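PDB 4FYE: SidF, inhibitor of growth family, member 3 from Legionella pneumophila subsp. pneumophila, which probably removes phosphate from membrane phosphoinositides by hydrolysing a phosphate ester. Local coordinates for residues A[380-392]-A[496-508]. The protein carries 1 engineered substitution. Sequence-based numbering, arbitrary orientation.
Sequences VRQMMDAFDGSKA and KEVKGAYREALFS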
ATOM      1  N   VAL A 380      -6.560   9.981 -10.481  1.00 52.57           N
ATOM      2  CA  VAL A 380      -5.644  10.011  -9.367  1.00 49.40           C
ATOM      3  C   VAL A 380      -4.417  10.706  -9.894  1.00 51.23           C
ATOM      4  O   VAL A 380      -3.917  11.666  -9.277  1.00 55.25           O
ATOM      5  CB  VAL A 380      -5.358   8.587  -8.816  1.00 52.08           C
ATOM      6  CG1 VAL A 380      -4.098   8.584  -7.977  1.00 55.28           C
ATOM      7  CG2 VAL A 380      -6.536   8.028  -8.017  1.00 45.43           C
ATOM      8  N   ARG A 381      -3.969  10.289 -11.075  1.00 51.35           N
ATOM      9  CA  ARG A 381      -2.828  10.942 -11.718  1.00 54.20           C
ATOM     10  C   ARG A 381      -3.037  12.466 -11.928  1.00 56.72           C
ATOM     11  O   ARG A 381      -2.131  13.248 -11.749  1.00 57.80           O
ATOM     12  CB  ARG A 381      -2.439  10.167 -12.984  1.00 54.64           C
ATOM     13  CG  ARG A 381      -2.191  10.984 -14.226  1.00 65.75           C
ATOM     14  CD  ARG A 381      -0.799  11.545 -14.270  1.00 65.65           C
ATOM     15  NE  ARG A 381      -0.818  12.953 -14.654  1.00 74.86           N
ATOM     16  CZ  ARG A 381      -1.847  13.646 -15.163  1.00 77.84           C
ATOM     17  NH1 ARG A 381      -3.025  13.086 -15.398  1.00 85.72           N
ATOM     18  NH2 ARG A 381      -1.687  14.931 -15.442  1.00 70.81           N
ATOM     19  N   GLN A 382      -4.252  12.889 -12.208  1.00 58.15           N
ATOM     20  CA  GLN A 382      -4.536  14.308 -12.398  1.00 63.61           C
ATOM     21  C   GLN A 382      -4.526  15.081 -11.057  1.00 64.99           C
ATOM     22  O   GLN A 382      -3.946  16.193 -10.956  1.00 64.04           O
ATOM     23  CB  GLN A 382      -5.869  14.417 -13.137  1.00 70.34           C
ATOM     24  CG  GLN A 382      -6.581  15.749 -13.091  1.00 81.14           C
ATOM     25  CD  GLN A 382      -7.776  15.824 -14.040  1.00 90.73           C
ATOM     26  OE1 GLN A 382      -8.075  16.907 -14.572  1.00 93.88           O
ATOM     27  NE2 GLN A 382      -8.449  14.675 -14.286  1.00 84.48           N
ATOM     28  N   MET A 383      -5.140  14.494 -10.025  1.00 62.29           N
ATOM     29  CA  MET A 383      -5.156  15.132  -8.700  1.00 62.33           C
ATOM     30  C   MET A 383      -3.745  15.151  -8.013  1.00 60.56           C
ATOM     31  O   MET A 383      -3.351  16.141  -7.412  1.00 59.30           O
ATOM     32  CB  MET A 383      -6.286  14.569  -7.811  1.00 58.94           C
ATOM     33  CG  MET A 383      -7.657  14.465  -8.477  1.00 61.19           C
ATOM     34  SD  MET A 383      -8.421  15.979  -9.181  1.00 75.13           S
ATOM     35  CE  MET A 383      -7.288  16.443 -10.449  1.00 72.70           C
ATOM     36  N   MET A 384      -2.981  14.073  -8.140  1.00 56.56           N
ATOM     37  CA  MET A 384      -1.591  14.099  -7.712  1.00 55.67           C
ATOM     38  C   MET A 384      -0.834  15.239  -8.368  1.00 57.53           C
ATOM     39  O   MET A 384      -0.093  15.971  -7.683  1.00 56.87           O
ATOM     40  CB  MET A 384      -0.866  12.742  -7.962  1.00 49.94           C
ATOM     41  CG  MET A 384      -1.301  11.600  -7.035  1.00 47.01           C
ATOM     42  SD  MET A 384      -0.379  10.078  -7.390  0.80 42.21           S
ATOM     43  CE  MET A 384       1.214  10.757  -6.997  1.00 49.52           C
ATOM     44  N   ASP A 385      -0.995  15.396  -9.684  1.00 58.12           N
ATOM     45  CA  ASP A 385      -0.291  16.487 -10.412  1.00 61.07           C
ATOM     46  C   ASP A 385      -0.888  17.872 -10.118  1.00 60.21           C
ATOM     47  O   ASP A 385      -0.197  18.887 -10.265  1.00 60.17           O
ATOM     48  CB  ASP A 385      -0.249  16.248 -11.933  1.00 64.64           C
ATOM     49  CG  ASP A 385       1.029  15.522 -12.411  1.00 68.79           C
ATOM     50  OD1 ASP A 385       2.106  15.597 -11.748  1.00 65.96           O
ATOM     51  OD2 ASP A 385       0.937  14.858 -13.486  1.00 69.49           O
ATOM     52  N   ALA A 386      -2.166  17.905  -9.729  1.00 59.93           N
ATOM     53  CA  ALA A 386      -2.851  19.144  -9.307  1.00 58.05           C
ATOM     54  C   ALA A 386      -2.141  19.742  -8.126  1.00 60.43           C
ATOM     55  O   ALA A 386      -1.897  20.977  -8.093  1.00 62.62           O
ATOM     56  CB  ALA A 386      -4.290  18.842  -8.912  1.00 54.47           C
ATOM     57  N   PHE A 387      -1.790  18.881  -7.159  1.00 53.37           N
ATOM     58  CA  PHE A 387      -1.067  19.358  -5.973  1.00 54.95           C
ATOM     59  C   PHE A 387       0.425  19.484  -6.196  1.00 53.81           C
ATOM     60  O   PHE A 387       1.083  20.238  -5.460  1.00 57.39           O
ATOM     61  CB  PHE A 387      -1.324  18.467  -4.747  1.00 53.39           C
ATOM     62  CG  PHE A 387      -2.581  18.825  -3.962  1.00 53.05           C
ATOM     63  CD1 PHE A 387      -2.611  19.960  -3.109  1.00 52.03           C
ATOM     64  CD2 PHE A 387      -3.720  18.018  -4.028  1.00 48.77           C
ATOM     65  CE1 PHE A 387      -3.745  20.260  -2.332  1.00 48.20           C
ATOM     66  CE2 PHE A 387      -4.863  18.333  -3.252  1.00 51.97           C
ATOM     67  CZ  PHE A 387      -4.863  19.445  -2.388  1.00 49.14           C
ATOM     68  N   ASP A 388       0.953  18.805  -7.224  1.00 53.61           N
ATOM     69  CA  ASP A 388       2.415  18.764  -7.439  1.00 55.39           C
ATOM     70  C   ASP A 388       3.062  20.120  -7.529  1.00 60.83           C
ATOM     71  O   ASP A 388       2.588  21.032  -8.246  1.00 68.17           O
ATOM     72  CB  ASP A 388       2.878  17.808  -8.574  1.00 58.62           C
ATOM     73  CG  ASP A 388       4.416  17.878  -8.821  1.00 67.31           C
ATOM     74  OD1 ASP A 388       4.916  18.957  -9.241  1.00 73.69           O
ATOM     75  OD2 ASP A 388       5.142  16.907  -8.559  1.00 62.70           O
ATOM     76  N   GLY A 389       4.139  20.254  -6.757  1.00 64.27           N
ATOM     77  CA  GLY A 389       4.922  21.490  -6.633  1.00 66.02           C
ATOM     78  C   GLY A 389       4.168  22.696  -6.068  1.00 71.19           C
ATOM     79  O   GLY A 389       4.539  23.883  -6.346  1.00 74.59           O
ATOM     80  N   SER A 390       3.104  22.439  -5.304  1.00 65.68           N
ATOM     81  CA  SER A 390       2.541  23.519  -4.475  1.00 66.92           C
ATOM     82  C   SER A 390       2.314  23.045  -3.007  1.00 65.55           C
ATOM     83  O   SER A 390       2.917  22.036  -2.573  1.00 56.83           O
ATOM     84  CB  SER A 390       1.291  24.068  -5.119  1.00 61.14           C
ATOM     85  OG  SER A 390       0.269  23.182  -4.778  1.00 67.32           O
ATOM     86  N   LYS A 391       1.482  23.774  -2.254  1.00 68.10           N
ATOM     87  CA  LYS A 391       1.320  23.560  -0.801  1.00 68.36           C
ATOM     88  C   LYS A 391      -0.063  22.992  -0.528  1.00 67.85           C
ATOM     89  O   LYS A 391      -0.949  23.231  -1.329  1.00 73.92           O
ATOM     90  CB  LYS A 391       1.430  24.892  -0.059  1.00 68.03           C
ATOM     91  CG  LYS A 391       2.847  25.377   0.171  1.00 76.11           C
ATOM     92  CD  LYS A 391       2.929  26.713   0.933  1.00 75.72           C
ATOM     93  CE  LYS A 391       2.966  27.882  -0.038  1.00 72.23           C
ATOM     94  NZ  LYS A 391       3.613  29.096   0.546  1.00 76.39           N
ATOM     95  N   ALA A 392      -0.257  22.265   0.586  1.00 64.50           N
ATOM     96  CA  ALA A 392      -1.617  22.013   1.135  1.00 62.34           C
ATOM     97  C   ALA A 392      -1.758  22.274   2.616  1.00 60.20           C
ATOM     98  O   ALA A 392      -0.862  21.945   3.371  1.00 63.05           O
ATOM     99  CB  ALA A 392      -2.071  20.603   0.840  1.00 63.82           C
ATOM    100  N   LYS A 496       1.417  26.031 -12.479  1.00 81.11           N
ATOM    101  CA  LYS A 496       1.185  26.194 -11.042  1.00 80.42           C
ATOM    102  C   LYS A 496       0.026  27.127 -10.746  1.00 81.47           C
ATOM    103  O   LYS A 496      -0.921  26.721 -10.091  1.00 83.81           O
ATOM    104  CB  LYS A 496       2.462  26.629 -10.315  1.00 79.31           C
ATOM    105  CG  LYS A 496       3.710  25.738 -10.515  1.00 84.43           C
ATOM    106  CD  LYS A 496       3.525  24.212 -10.380  1.00 78.63           C
ATOM    107  CE  LYS A 496       4.872  23.463 -10.442  1.00 76.97           C
ATOM    108  NZ  LYS A 496       4.759  21.967 -10.495  1.00 83.35           N
ATOM    109  N   GLU A 497       0.085  28.351 -11.272  1.00 90.46           N
ATOM    110  CA  GLU A 497      -1.021  29.312 -11.193  1.00 90.02           C
ATOM    111  C   GLU A 497      -2.392  28.660 -11.552  1.00 84.63           C
ATOM    112  O   GLU A 497      -3.290  28.493 -10.706  1.00 74.64           O
ATOM    113  CB  GLU A 497      -0.709  30.476 -12.120  1.00100.14           C
ATOM    114  CG  GLU A 497      -1.051  31.849 -11.569  1.00116.92           C
ATOM    115  CD  GLU A 497      -2.191  31.801 -10.569  1.00122.01           C
ATOM    116  OE1 GLU A 497      -3.336  31.515 -10.978  1.00121.80           O
ATOM    117  OE2 GLU A 497      -1.935  32.050  -9.370  1.00128.13           O
ATOM    118  N   VAL A 498      -2.538  28.272 -12.813  1.00 83.85           N
ATOM    119  CA  VAL A 498      -3.715  27.523 -13.257  1.00 82.87           C
ATOM    120  C   VAL A 498      -4.083  26.300 -12.348  1.00 80.19           C
ATOM    121  O   VAL A 498      -5.254  26.124 -11.944  1.00 79.04           O
ATOM    122  CB  VAL A 498      -3.536  27.094 -14.731  1.00 85.78           C
ATOM    123  CG1 VAL A 498      -4.877  26.720 -15.327  1.00 83.93           C
ATOM    124  CG2 VAL A 498      -2.858  28.218 -15.557  1.00 91.59           C
ATOM    125  N   LYS A 499      -3.113  25.457 -12.010  1.00 75.65           N
ATOM    126  CA  LYS A 499      -3.425  24.338 -11.079  1.00 76.62           C
ATOM    127  C   LYS A 499      -4.089  24.785  -9.751  1.00 76.24           C
ATOM    128  O   LYS A 499      -5.125  24.205  -9.349  1.00 70.69           O
ATOM    129  CB  LYS A 499      -2.210  23.452 -10.815  1.00 71.89           C
ATOM    130  CG  LYS A 499      -1.950  22.485 -11.947  1.00 73.27           C
ATOM    131  CD  LYS A 499      -0.585  21.856 -11.778  1.00 73.30           C
ATOM    132  CE  LYS A 499      -0.370  20.755 -12.787  1.00 72.66           C
ATOM    133  NZ  LYS A 499       0.931  20.147 -12.436  1.00 77.67           N
ATOM    134  N   GLY A 500      -3.525  25.834  -9.113  1.00 71.05           N
ATOM    135  CA  GLY A 500      -4.112  26.405  -7.883  1.00 71.55           C
ATOM    136  C   GLY A 500      -5.579  26.775  -8.090  1.00 75.61           C
ATOM    137  O   GLY A 500      -6.475  26.328  -7.335  1.00 77.97           O
ATOM    138  N   ALA A 501      -5.819  27.552  -9.154  1.00 75.12           N
ATOM    139  CA  ALA A 501      -7.155  27.951  -9.569  1.00 75.75           C
ATOM    140  C   ALA A 501      -8.063  26.718  -9.788  1.00 75.55           C
ATOM    141  O   ALA A 501      -9.223  26.695  -9.355  1.00 77.41           O
ATOM    142  CB  ALA A 501      -7.073  28.830 -10.822  1.00 76.18           C
ATOM    143  N   TYR A 502      -7.532  25.671 -10.408  1.00 72.93           N
ATOM    144  CA  TYR A 502      -8.332  24.460 -10.600  1.00 72.21           C
ATOM    145  C   TYR A 502      -8.774  23.753  -9.282  1.00 72.01           C
ATOM    146  O   TYR A 502      -9.949  23.333  -9.135  1.00 70.10           O
ATOM    147  CB  TYR A 502      -7.570  23.516 -11.528  1.00 69.92           C
ATOM    148  CG  TYR A 502      -8.207  22.203 -11.744  1.00 68.46           C
ATOM    149  CD1 TYR A 502      -9.386  22.086 -12.510  1.00 72.80           C
ATOM    150  CD2 TYR A 502      -7.632  21.042 -11.227  1.00 67.83           C
ATOM    151  CE1 TYR A 502      -9.990  20.858 -12.734  1.00 65.26           C
ATOM    152  CE2 TYR A 502      -8.218  19.795 -11.452  1.00 67.99           C
ATOM    153  CZ  TYR A 502      -9.390  19.710 -12.194  1.00 69.76           C
ATOM    154  OH  TYR A 502      -9.966  18.458 -12.396  1.00 76.91           O
ATOM    155  N   ARG A 503      -7.851  23.599  -8.336  1.00 66.93           N
ATOM    156  CA  ARG A 503      -8.193  22.913  -7.085  1.00 66.78           C
ATOM    157  C   ARG A 503      -9.281  23.681  -6.359  1.00 68.84           C
ATOM    158  O   ARG A 503     -10.307  23.113  -5.955  1.00 64.62           O
ATOM    159  CB  ARG A 503      -6.999  22.810  -6.143  1.00 65.23           C
ATOM    160  CG  ARG A 503      -5.900  21.876  -6.586  1.00 68.43           C
ATOM    161  CD  ARG A 503      -4.814  21.814  -5.526  1.00 69.51           C
ATOM    162  NE  ARG A 503      -3.928  22.979  -5.567  1.00 72.02           N
ATOM    163  CZ  ARG A 503      -3.984  23.973  -4.695  1.00 76.94           C
ATOM    164  NH1 ARG A 503      -4.885  23.958  -3.685  1.00 78.47           N
ATOM    165  NH2 ARG A 503      -3.134  24.979  -4.830  1.00 78.01           N
ATOM    166  N   GLU A 504      -9.038  24.984  -6.197  1.00 71.93           N
ATOM    167  CA  GLU A 504      -9.921  25.818  -5.387  1.00 77.96           C
ATOM    168  C   GLU A 504     -11.312  25.803  -6.018  1.00 75.56           C
ATOM    169  O   GLU A 504     -12.326  25.591  -5.351  1.00 76.11           O
ATOM    170  CB  GLU A 504      -9.327  27.228  -5.206  1.00 78.51           C
ATOM    171  CG  GLU A 504      -9.236  27.710  -3.738  1.00 89.20           C
ATOM    172  CD  GLU A 504      -8.915  26.622  -2.645  1.00 93.32           C
ATOM    173  OE1 GLU A 504      -9.789  26.339  -1.771  1.00 95.52           O
ATOM    174  OE2 GLU A 504      -7.786  26.057  -2.602  1.00 85.34           O
ATOM    175  N   ALA A 505     -11.335  25.925  -7.333  1.00 74.00           N
ATOM    176  CA  ALA A 505     -12.567  25.906  -8.051  1.00 76.80           C
ATOM    177  C   ALA A 505     -13.332  24.578  -7.845  1.00 79.52           C
ATOM    178  O   ALA A 505     -14.522  24.568  -7.561  1.00 86.51           O
ATOM    179  CB  ALA A 505     -12.255  26.152  -9.502  1.00 78.69           C
ATOM    180  N   LEU A 506     -12.626  23.461  -7.954  1.00 78.00           N
ATOM    181  CA  LEU A 506     -13.206  22.127  -7.822  1.00 77.76           C
ATOM    182  C   LEU A 506     -13.764  21.741  -6.422  1.00 78.24           C
ATOM    183  O   LEU A 506     -14.788  21.028  -6.328  1.00 76.80           O
ATOM    184  CB  LEU A 506     -12.129  21.134  -8.210  1.00 77.54           C
ATOM    185  CG  LEU A 506     -12.467  19.992  -9.145  1.00 79.97           C
ATOM    186  CD1 LEU A 506     -11.231  19.107  -9.339  1.00 69.66           C
ATOM    187  CD2 LEU A 506     -13.699  19.221  -8.676  1.00 75.87           C
ATOM    188  N   PHE A 507     -13.067  22.162  -5.355  1.00 71.19           N
ATOM    189  CA  PHE A 507     -13.610  22.050  -3.994  1.00 71.80           C
ATOM    190  C   PHE A 507     -14.942  22.813  -3.930  1.00 77.19           C
ATOM    191  O   PHE A 507     -15.949  22.267  -3.462  1.00 78.92           O
ATOM    192  CB  PHE A 507     -12.653  22.616  -2.929  1.00 68.61           C
ATOM    193  CG  PHE A 507     -11.390  21.843  -2.735  1.00 64.39           C
ATOM    194  CD1 PHE A 507     -11.414  20.477  -2.454  1.00 64.70           C
ATOM    195  CD2 PHE A 507     -10.163  22.494  -2.801  1.00 67.00           C
ATOM    196  CE1 PHE A 507     -10.240  19.761  -2.264  1.00 62.19           C
ATOM    197  CE2 PHE A 507      -8.972  21.803  -2.603  1.00 65.48           C
ATOM    198  CZ  PHE A 507      -9.015  20.425  -2.322  1.00 63.95           C
ATOM    199  N   SER A 508     -14.963  24.066  -4.411  1.00 76.18           N
ATOM    200  CA  SER A 508     -16.238  24.810  -4.451  1.00 79.90           C
ATOM    201  C   SER A 508     -17.291  24.008  -5.208  1.00 83.39           C
ATOM    202  O   SER A 508     -18.444  23.886  -4.746  1.00 89.26           O
ATOM    203  CB  SER A 508     -16.096  26.210  -5.044  1.00 75.61           C
ATOM    204  OG  SER A 508     -15.286  27.025  -4.221  1.00 76.56           O
TER
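K499 and K496, one turn apart on helix 482-514, reach for the C-terminal end of helix 373-387. The chain of K499 runs extended past A386 O, and its NZ donates to D385 O at 2.8 Å, from above the carbonyl plane; within the helix end that oxygen has a weak bond from D388 N. K496 bends at chi2 and brings NZ to the turn beyond the helix, where it forms a salt bridge with D388 OD1 (3.3 Å) and a hydrogen bond to D388 O. Two positive charges thus meet the end of the helix, probably in favourable accord with its dipole. R503 contributes through its aliphatic part: CD lies over the centre of one face of the F387 ring, 3.7 Å from the centroid, a CH-pi contact, while CG packs on A386 CB. Bent at chi3 (-79°), the arginine turns its guanidinium to within 20° of the ring plane. Farther along, M383 CE touches the edge of the Y502 ring at CE2 (3.6 Å), and F387 CZ approaches F507 CZ.

The type II turn F387-S390 shapes the helix end; S390 N and OG both donate to F387 O. D388 OD2 is anchored by A412 N, and D385 OD2 bridges R381 and R443. The axes of residues 380-387 and 496-508 approach to 9.7 Å and cross at -117°. A helix of the predicted coiled coil thus packs across the place where helix 373-387 turns into strand 391-399, an outermost strand of the four-stranded mixed sheet, paired with 402-416; helix 284-311 borders F387 and F507.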